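Local coordinates for sensor protein QseC (PDB 3JZ3), which senses signals as the membrane histidine kinase of the QseB/QseC two-component system, autophosphorylating from ATP and switching on the flagella regulon, at residues 55-58 with 59-63; 81-84 with 85-89; 126-129 with 130-134. One frame throughout, in Å; residues are numbered along the deposited sequence.

Interaction 1. Residues 55-58 with 59-63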
ATOM      1  N   VAL B  55       6.814   2.221   5.052  1.00 35.23           N
ATOM      2  CA  VAL B  55       7.735   2.512   3.950  1.00 33.70           C
ATOM      3  C   VAL B  55       8.760   3.576   4.352  1.00 37.17           C
ATOM      4  O   VAL B  55       9.923   3.501   3.950  1.00 37.21           O
ATOM      5  CB  VAL B  55       6.983   2.893   2.642  1.00 33.30           C
ATOM      6  CG1 VAL B  55       7.953   3.334   1.559  1.00 30.87           C
ATOM      7  CG2 VAL B  55       6.150   1.714   2.143  1.00 29.33           C
ATOM      8  N   ASP B  56       8.328   4.547   5.158  1.00 38.87           N
ATOM      9  CA  ASP B  56       9.242   5.532   5.739  1.00 41.84           C
ATOM     10  C   ASP B  56      10.347   4.853   6.541  1.00 42.58           C
ATOM     11  O   ASP B  56      11.527   5.148   6.349  1.00 44.90           O
ATOM     12  CB  ASP B  56       8.488   6.525   6.630  1.00 45.82           C
ATOM     13  CG  ASP B  56       9.383   7.638   7.168  1.00 50.41           C
ATOM     14  OD1 ASP B  56      10.341   8.048   6.474  1.00 51.80           O
ATOM     15  OD2 ASP B  56       9.119   8.111   8.293  1.00 54.30           O
ATOM     16  N   GLN B  57       9.956   3.945   7.436  1.00 42.10           N
ATOM     17  CA  GLN B  57      10.914   3.202   8.251  1.00 36.81           C
ATOM     18  C   GLN B  57      11.862   2.394   7.370  1.00 35.55           C
ATOM     19  O   GLN B  57      13.077   2.443   7.557  1.00 33.97           O
ATOM     20  CB  GLN B  57      10.193   2.294   9.248  1.00 36.02           C
ATOM     21  CG  GLN B  57      11.133   1.530  10.177  1.00 36.39           C
ATOM     22  CD  GLN B  57      10.412   0.814  11.305  1.00 35.66           C
ATOM     23  OE1 GLN B  57       9.285   0.337  11.146  1.00 34.88           O
ATOM     24  NE2 GLN B  57      11.065   0.734  12.454  1.00 32.68           N
ATOM     25  N   LEU B  58      11.305   1.681   6.394  1.00 35.47           N
ATOM     26  CA  LEU B  58      12.112   0.852   5.498  1.00 37.90           C
ATOM     27  C   LEU B  58      13.073   1.666   4.627  1.00 39.94           C
ATOM     28  O   LEU B  58      14.181   1.211   4.335  1.00 39.38           O
ATOM     29  CB  LEU B  58      11.225  -0.050   4.633  1.00 37.67           C
ATOM     30  CG  LEU B  58      10.427  -1.148   5.344  1.00 37.68           C
ATOM     31  CD1 LEU B  58       9.586  -1.929   4.345  1.00 37.53           C
ATOM     32  CD2 LEU B  58      11.330  -2.088   6.128  1.00 37.94           C
ATOM     33  N   LEU B  59      12.651   2.867   4.225  1.00 42.72           N
ATOM     34  CA  LEU B  59      13.513   3.782   3.471  1.00 43.45           C
ATOM     35  C   LEU B  59      14.723   4.209   4.295  1.00 44.91           C
ATOM     36  O   LEU B  59      15.855   4.182   3.805  1.00 47.09           O
ATOM     37  CB  LEU B  59      12.741   5.025   3.013  1.00 43.00           C
ATOM     38  CG  LEU B  59      11.935   4.989   1.710  1.00 42.09           C
ATOM     39  CD1 LEU B  59      11.164   6.286   1.571  1.00 43.28           C
ATOM     40  CD2 LEU B  59      12.824   4.768   0.492  1.00 40.46           C
ATOM     41  N   THR B  60      14.465   4.601   5.542  1.00 44.16           N
ATOM     42  CA  THR B  60      15.500   5.032   6.473  1.00 45.85           C
ATOM     43  C   THR B  60      16.506   3.912   6.756  1.00 47.60           C
ATOM     44  O   THR B  60      17.715   4.120   6.638  1.00 49.29           O
ATOM     45  CB  THR B  60      14.885   5.518   7.806  1.00 48.01           C
ATOM     46  OG1 THR B  60      13.757   6.364   7.543  1.00 49.47           O
ATOM     47  CG2 THR B  60      15.907   6.288   8.624  1.00 50.16           C
ATOM     48  N   LEU B  61      16.002   2.731   7.116  1.00 46.54           N
ATOM     49  CA  LEU B  61      16.858   1.593   7.467  1.00 46.18           C
ATOM     50  C   LEU B  61      17.721   1.132   6.301  1.00 45.55           C
ATOM     51  O   LEU B  61      18.872   0.735   6.496  1.00 44.83           O
ATOM     52  CB  LEU B  61      16.031   0.419   8.004  1.00 44.56           C
ATOM     53  CG  LEU B  61      15.197   0.635   9.269  1.00 44.68           C
ATOM     54  CD1 LEU B  61      14.425  -0.626   9.607  1.00 45.01           C
ATOM     55  CD2 LEU B  61      16.064   1.065  10.441  1.00 46.00           C
ATOM     56  N   SER B  62      17.163   1.194   5.094  1.00 47.70           N
ATOM     57  CA  SER B  62      17.886   0.830   3.872  1.00 51.04           C
ATOM     58  C   SER B  62      18.892   1.906   3.452  1.00 52.79           C
ATOM     59  O   SER B  62      19.702   1.683   2.548  1.00 50.47           O
ATOM     60  CB  SER B  62      16.898   0.570   2.735  1.00 51.18           C
ATOM     61  OG  SER B  62      16.099   1.713   2.489  1.00 53.35           O
ATOM     62  N   ARG B  63      18.836   3.056   4.130  1.00 57.79           N
ATOM     63  CA  ARG B  63      19.626   4.258   3.804  1.00 63.38           C
ATOM     64  C   ARG B  63      19.809   4.467   2.295  1.00 64.65           C
ATOM     65  O   ARG B  63      20.928   4.512   1.774  1.00 66.22           O
ATOM     66  CB  ARG B  63      20.950   4.319   4.595  1.00 64.00           C
ATOM     67  CG  ARG B  63      21.916   3.144   4.411  1.00 65.05           C
ATOM     68  CD  ARG B  63      23.024   3.140   5.468  1.00 65.14           C
ATOM     69  NE  ARG B  63      23.713   4.427   5.592  1.00 64.56           N
ATOM     70  CZ  ARG B  63      23.647   5.229   6.653  1.00 63.48           C
ATOM     71  NH1 ARG B  63      22.926   4.891   7.716  1.00 64.17           N
ATOM     72  NH2 ARG B  63      24.313   6.374   6.657  1.00 63.23           N
TER

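Interaction 2. Residues 81-84 with 85-89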
ATOM      1  N   LEU B  81      -0.287  11.526 -12.178  1.00 34.29           N
ATOM      2  CA  LEU B  81      -0.045  11.284 -10.757  1.00 33.85           C
ATOM      3  C   LEU B  81      -0.897  12.188  -9.860  1.00 35.01           C
ATOM      4  O   LEU B  81      -1.499  11.721  -8.891  1.00 37.65           O
ATOM      5  CB  LEU B  81       1.439  11.483 -10.443  1.00 34.06           C
ATOM      6  CG  LEU B  81       1.937  11.288  -9.008  1.00 33.71           C
ATOM      7  CD1 LEU B  81       2.108   9.818  -8.705  1.00 37.00           C
ATOM      8  CD2 LEU B  81       3.249  12.029  -8.798  1.00 31.89           C
ATOM      9  N   LEU B  82      -0.939  13.478 -10.184  1.00 31.99           N
ATOM     10  CA  LEU B  82      -1.713  14.427  -9.397  1.00 30.25           C
ATOM     11  C   LEU B  82      -3.207  14.221  -9.588  1.00 30.86           C
ATOM     12  O   LEU B  82      -3.959  14.172  -8.613  1.00 30.19           O
ATOM     13  CB  LEU B  82      -1.320  15.869  -9.721  1.00 27.22           C
ATOM     14  CG  LEU B  82       0.079  16.347  -9.324  1.00 25.83           C
ATOM     15  CD1 LEU B  82       0.182  17.837  -9.556  1.00 28.55           C
ATOM     16  CD2 LEU B  82       0.403  16.022  -7.876  1.00 23.93           C
ATOM     17  N   GLN B  83      -3.630  14.087 -10.841  1.00 33.84           N
ATOM     18  CA  GLN B  83      -5.035  13.849 -11.153  1.00 36.29           C
ATOM     19  C   GLN B  83      -5.541  12.567 -10.490  1.00 34.39           C
ATOM     20  O   GLN B  83      -6.595  12.565  -9.855  1.00 35.61           O
ATOM     21  CB  GLN B  83      -5.265  13.827 -12.665  1.00 37.95           C
ATOM     22  CG  GLN B  83      -6.533  13.094 -13.074  1.00 48.24           C
ATOM     23  CD  GLN B  83      -7.195  13.674 -14.299  1.00 54.38           C
ATOM     24  OE1 GLN B  83      -6.609  14.483 -15.027  1.00 58.57           O
ATOM     25  NE2 GLN B  83      -8.433  13.261 -14.538  1.00 57.72           N
ATOM     26  N   SER B  84      -4.769  11.493 -10.632  1.00 31.51           N
ATOM     27  CA  SER B  84      -5.076  10.208 -10.016  1.00 32.68           C
ATOM     28  C   SER B  84      -5.176  10.303  -8.491  1.00 32.57           C
ATOM     29  O   SER B  84      -6.086   9.726  -7.892  1.00 33.45           O
ATOM     30  CB  SER B  84      -4.027   9.169 -10.421  1.00 31.12           C
ATOM     31  OG  SER B  84      -4.070   8.038  -9.575  1.00 35.49           O
ATOM     32  N   SER B  85      -4.237  11.020  -7.874  1.00 30.23           N
ATOM     33  CA  SER B  85      -4.263  11.261  -6.434  1.00 29.31           C
ATOM     34  C   SER B  85      -5.503  12.052  -6.027  1.00 30.21           C
ATOM     35  O   SER B  85      -6.145  11.735  -5.022  1.00 28.07           O
ATOM     36  CB  SER B  85      -3.006  12.000  -5.983  1.00 29.99           C
ATOM     37  OG  SER B  85      -1.871  11.163  -6.071  1.00 34.09           O
ATOM     38  N   VAL B  86      -5.841  13.072  -6.816  1.00 29.17           N
ATOM     39  CA  VAL B  86      -7.049  13.847  -6.570  1.00 32.15           C
ATOM     40  C   VAL B  86      -8.261  12.923  -6.662  1.00 36.85           C
ATOM     41  O   VAL B  86      -9.164  12.996  -5.826  1.00 36.15           O
ATOM     42  CB  VAL B  86      -7.171  15.065  -7.526  1.00 31.20           C
ATOM     43  CG1 VAL B  86      -8.573  15.663  -7.483  1.00 30.95           C
ATOM     44  CG2 VAL B  86      -6.147  16.129  -7.161  1.00 26.24           C
HETATM   45  N   MSE B  87      -8.244  12.027  -7.651  1.00 42.72           N
HETATM   46  CA  MSE B  87      -9.341  11.082  -7.887  1.00 46.50           C
HETATM   47  C   MSE B  87      -9.600  10.134  -6.725  1.00 44.80           C
HETATM   48  O   MSE B  87     -10.750   9.821  -6.423  1.00 42.90           O
HETATM   49  CB  MSE B  87      -9.132  10.300  -9.188  1.00 54.91           C
HETATM   50  CG  MSE B  87      -9.509  11.074 -10.449  1.00 63.47           C
HETATM   51 SE   MSE B  87     -11.256  11.958 -10.338  1.00 76.24          SE
HETATM   52  CE  MSE B  87     -10.760  13.512  -9.285  1.00 72.86           C
ATOM     53  N   ASP B  88      -8.528   9.685  -6.081  1.00 45.73           N
ATOM     54  CA  ASP B  88      -8.631   8.826  -4.908  1.00 47.35           C
ATOM     55  C   ASP B  88      -9.384   9.517  -3.777  1.00 47.73           C
ATOM     56  O   ASP B  88     -10.038   8.861  -2.964  1.00 50.60           O
ATOM     57  CB  ASP B  88      -7.237   8.426  -4.416  1.00 48.82           C
ATOM     58  CG  ASP B  88      -6.589   7.357  -5.281  1.00 51.93           C
ATOM     59  OD1 ASP B  88      -7.319   6.594  -5.953  1.00 53.76           O
ATOM     60  OD2 ASP B  88      -5.341   7.274  -5.278  1.00 54.41           O
ATOM     61  N   ILE B  89      -9.296  10.845  -3.762  1.00 45.87           N
ATOM     62  CA  ILE B  89      -9.730  11.675  -2.644  1.00 44.63           C
ATOM     63  C   ILE B  89     -11.059  12.383  -2.891  1.00 44.64           C
ATOM     64  O   ILE B  89     -11.851  12.554  -1.967  1.00 47.04           O
ATOM     65  CB  ILE B  89      -8.621  12.720  -2.305  1.00 45.31           C
ATOM     66  CG1 ILE B  89      -7.511  12.077  -1.469  1.00 46.99           C
ATOM     67  CG2 ILE B  89      -9.179  13.962  -1.608  1.00 47.41           C
ATOM     68  CD1 ILE B  89      -7.968  11.528  -0.126  1.00 51.57           C
TER

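Interaction 3. Residues 126-129 with 130-134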
ATOM      1  N   LEU B 126      -1.892  15.742   0.385  1.00 35.73           N
ATOM      2  CA  LEU B 126      -3.314  15.871   0.099  1.00 36.10           C
ATOM      3  C   LEU B 126      -4.183  15.562   1.305  1.00 37.74           C
ATOM      4  O   LEU B 126      -5.082  16.332   1.627  1.00 37.07           O
ATOM      5  CB  LEU B 126      -3.715  14.973  -1.070  1.00 36.45           C
ATOM      6  CG  LEU B 126      -3.725  15.615  -2.451  1.00 35.56           C
ATOM      7  CD1 LEU B 126      -4.062  14.570  -3.489  1.00 39.83           C
ATOM      8  CD2 LEU B 126      -4.734  16.748  -2.493  1.00 38.13           C
ATOM      9  N   ASP B 127      -3.916  14.431   1.957  1.00 41.97           N
ATOM     10  CA  ASP B 127      -4.623  14.044   3.179  1.00 47.19           C
ATOM     11  C   ASP B 127      -4.453  15.089   4.274  1.00 48.15           C
ATOM     12  O   ASP B 127      -5.408  15.407   4.981  1.00 47.46           O
ATOM     13  CB  ASP B 127      -4.142  12.678   3.679  1.00 53.03           C
ATOM     14  CG  ASP B 127      -4.533  11.538   2.751  1.00 58.20           C
ATOM     15  OD1 ASP B 127      -5.357  11.749   1.836  1.00 60.08           O
ATOM     16  OD2 ASP B 127      -4.011  10.420   2.943  1.00 63.06           O
ATOM     17  N   ASN B 128      -3.236  15.619   4.400  1.00 48.07           N
ATOM     18  CA  ASN B 128      -2.940  16.693   5.339  1.00 50.33           C
ATOM     19  C   ASN B 128      -3.728  17.972   5.034  1.00 52.69           C
ATOM     20  O   ASN B 128      -4.225  18.633   5.952  1.00 53.74           O
ATOM     21  CB  ASN B 128      -1.435  16.980   5.366  1.00 52.80           C
ATOM     22  CG  ASN B 128      -1.070  18.131   6.295  1.00 56.25           C
ATOM     23  OD1 ASN B 128      -1.575  18.228   7.414  1.00 58.78           O
ATOM     24  ND2 ASN B 128      -0.183  19.007   5.832  1.00 56.21           N
ATOM     25  N   ALA B 129      -3.844  18.309   3.749  1.00 50.23           N
ATOM     26  CA  ALA B 129      -4.560  19.515   3.329  1.00 48.07           C
ATOM     27  C   ALA B 129      -6.072  19.393   3.517  1.00 49.29           C
ATOM     28  O   ALA B 129      -6.732  20.368   3.869  1.00 51.14           O
ATOM     29  CB  ALA B 129      -4.225  19.868   1.891  1.00 46.55           C
ATOM     30  N   VAL B 130      -6.612  18.197   3.285  1.00 49.38           N
ATOM     31  CA  VAL B 130      -8.042  17.940   3.480  1.00 52.72           C
ATOM     32  C   VAL B 130      -8.388  17.883   4.976  1.00 56.14           C
ATOM     33  O   VAL B 130      -9.521  18.176   5.379  1.00 55.61           O
ATOM     34  CB  VAL B 130      -8.475  16.623   2.774  1.00 49.33           C
ATOM     35  CG1 VAL B 130      -9.904  16.235   3.139  1.00 50.11           C
ATOM     36  CG2 VAL B 130      -8.348  16.762   1.265  1.00 49.17           C
ATOM     37  N   ARG B 131      -7.334  17.513   5.808  1.00 60.39           N
ATOM     38  CA  ARG B 131      -7.620  17.233   7.237  1.00 63.78           C
ATOM     39  C   ARG B 131      -7.796  18.534   8.029  1.00 64.47           C
ATOM     40  O   ARG B 131      -8.708  18.652   8.852  1.00 65.76           O
ATOM     41  CB  ARG B 131      -6.494  16.370   7.824  1.00 63.91           C
ATOM     42  CG  ARG B 131      -6.522  16.169   9.323  1.00 67.21           C
ATOM     43  CD  ARG B 131      -5.250  15.478   9.776  1.00 68.62           C
ATOM     44  NE  ARG B 131      -5.312  15.088  11.185  1.00 73.90           N
ATOM     45  CZ  ARG B 131      -5.836  13.945  11.626  1.00 76.37           C
ATOM     46  NH1 ARG B 131      -6.354  13.061  10.770  1.00 76.81           N
ATOM     47  NH2 ARG B 131      -5.844  13.685  12.932  1.00 77.35           N
ATOM     48  N   TYR B 132      -6.928  19.516   7.764  1.00 64.79           N
ATOM     49  CA  TYR B 132      -6.986  20.796   8.456  1.00 66.41           C
ATOM     50  C   TYR B 132      -7.796  21.836   7.677  1.00 65.56           C
ATOM     51  O   TYR B 132      -7.751  23.032   7.981  1.00 66.44           O
ATOM     52  CB  TYR B 132      -5.571  21.295   8.764  1.00 70.87           C
ATOM     53  CG  TYR B 132      -4.848  20.425   9.769  1.00 72.62           C
ATOM     54  CD1 TYR B 132      -5.002  20.633  11.140  1.00 73.87           C
ATOM     55  CD2 TYR B 132      -4.022  19.382   9.351  1.00 72.23           C
ATOM     56  CE1 TYR B 132      -4.345  19.832  12.068  1.00 73.39           C
ATOM     57  CE2 TYR B 132      -3.363  18.575  10.270  1.00 72.22           C
ATOM     58  CZ  TYR B 132      -3.529  18.806  11.625  1.00 72.71           C
ATOM     59  OH  TYR B 132      -2.877  18.010  12.539  1.00 73.77           O
ATOM     60  N   SER B 133      -8.541  21.366   6.679  1.00 63.67           N
ATOM     61  CA  SER B 133      -9.470  22.213   5.942  1.00 62.35           C
ATOM     62  C   SER B 133     -10.798  22.290   6.681  1.00 62.01           C
ATOM     63  O   SER B 133     -11.391  21.254   6.993  1.00 60.08           O
ATOM     64  CB  SER B 133      -9.699  21.676   4.527  1.00 61.75           C
ATOM     65  OG  SER B 133      -8.681  22.103   3.645  1.00 62.65           O
ATOM     66  N   PRO B 134     -11.262  23.519   6.976  1.00 63.30           N
ATOM     67  CA  PRO B 134     -12.600  23.700   7.536  1.00 63.84           C
ATOM     68  C   PRO B 134     -13.672  23.390   6.494  1.00 64.42           C
ATOM     69  O   PRO B 134     -13.418  23.526   5.295  1.00 65.81           O
ATOM     70  CB  PRO B 134     -12.628  25.186   7.906  1.00 62.93           C
ATOM     71  CG  PRO B 134     -11.636  25.822   7.003  1.00 63.24           C
ATOM     72  CD  PRO B 134     -10.554  24.803   6.815  1.00 63.25           C
TER

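Interaction 1. Residues 55-58 with 59-63
The carbonyl oxygen D56 O is gripped twice by T60: the hydroxyl OG1 donates to it at 2.8 Å and the backbone N at 3.1 Å, the two arriving from opposite faces of the carbonyl plane. T60 can do this because OG1 stands beside its own backbone N (chi1 -45°), reaching back over the preceding turn. The carboxylate of D56 looks elsewhere: it forms a salt bridge with R189 of helix 186-193, and its OD1 stays 4.0 Å from T60 OG1. Two residues on, L58 O takes the backbone N of S62 at 3.1 Å. S62 OG also lies 2.7 Å from L58 O, but L59 O competes for the same proton, and which of them receives it is open. With chi1 at 59°, S62 OG sits between its own backbone N and carbonyl carbon, folded back against the helix and near both oxygens. The apolar contacts are looser. Q57 and L61 run side by side, Q57 CG 4.0 Å from L61 CD1, while the Q57 amide reaches out to the backbone of N69 and Q71 of the second subunit. V55 CG1 rests 4.3 Å from L59 CG; V55 also packs on L58 of the second subunit, and L61 and S62 meet S62 and L61 there, so this turn belongs to the dimer interface. R63 leaves helical geometry with a phi of 36°, and two bonds back into the last turn make a Schellman motif at the C-terminal end of this helix of the dimerising, phospho-acceptor part.

Interaction 2. Residues 81-84 with 85-89
S85 reaches back to L81 across one turn of helix 78-95. Its backbone N donates to L81 O at 3.0 Å, and its hydroxyl OG comes to 2.9 Å of the same oxygen, though another acceptor lies within reach of that proton. OG gets there by standing beside its own backbone N, anti to the carbonyl carbon (chi1 -70°). S84, next to it, does the reverse: its OG is swung against its own carbonyl carbon (chi1 164°), and what it gives the next turn is its backbone oxygen. S84 O accepts D88 N at 3.0 Å. The D88 carboxylate carbon CG lies 3.6 Å from S84 O, beyond the oxygen end of that carbonyl, and D88 OD2 has a long, weak ion pair with R123. Q83 takes part mainly through its backbone: Q83 O accepts M87 N at 2.8 Å, and CG of M87, a selenomethionine in this crystal, lies 3.3 Å from Q83 O. Beyond that the M87 chain bends twice and leads away. The helix lies between helix 115-131, where L82 and S85 pack on V122, and strand 99-104, where V86 meets V100: a helix laid on the sheet of the kinase's catalytic part. The firm bonds are backbone ones from residue i+4 to i, and the chemistry implies that the buried S85 hydroxyl has within reach a carbonyl that already accepts an N-H.

Interaction 3. Residues 126-129 with 130-134
S133 OG donates to A129 O at 2.6 Å, a short hydrogen bond with the hydroxyl tilted 21° from the carbonyl plane; the serine lies just past the helix and ties the departing chain to its last turn. The backbone bonds weaken toward that end. V130 N to L126 O is sound at 2.9 Å, but R131 N divides itself weakly between D127 O and N128 O, and Y132 N reaches N128 O at 3.4 Å, weak again, as Y132 gives up helical geometry. At the edge of the Y132 ring N128 OD1 lies near its plane, 3.3 Å from CD2 and 3.4 Å from CE2, the amide and ring planes 76° apart. With N128 CG anti to the backbone N (chi1 178°), the amide leans forward to the tyrosine. V130 CG2 rests against the carbonyl oxygen L126 O, 3.3 Å away, the same oxygen that takes V130 N. The sequence fits the N box of histidine kinase ATPase domains, a motif that in relatives lines the nucleotide pocket. Here it ends helix 115-131 between helix 78-95, where D127 and V130 meet I89, and strand 138-143, where A129 and S133 pack on V139.

How the interactions relate
Along the chain the three contacts follow in series, each local to one helix: interactions 1 and 3 at C-terminal ends, interaction 2 within helix 78-95. Interaction 1 stands apart, its centre 25 Å from that of interaction 2 and 26 Å from that of interaction 3, on helix 42-61 at the dimer interface. Interactions 2 and 3 belong together: their centres are 14 Å apart, and helices 78-95 and 115-131 touch where S85 CB lies 3.7 Å from L126 CD1. Both helices pack against the mixed sheet, helix 78-95 on strand 99-104 and helix 115-131 on strand 138-143, the layered arrangement of the GHKL ATPases. The set thus spans the kinase's dimerising helix and its ATP-binding catalytic part.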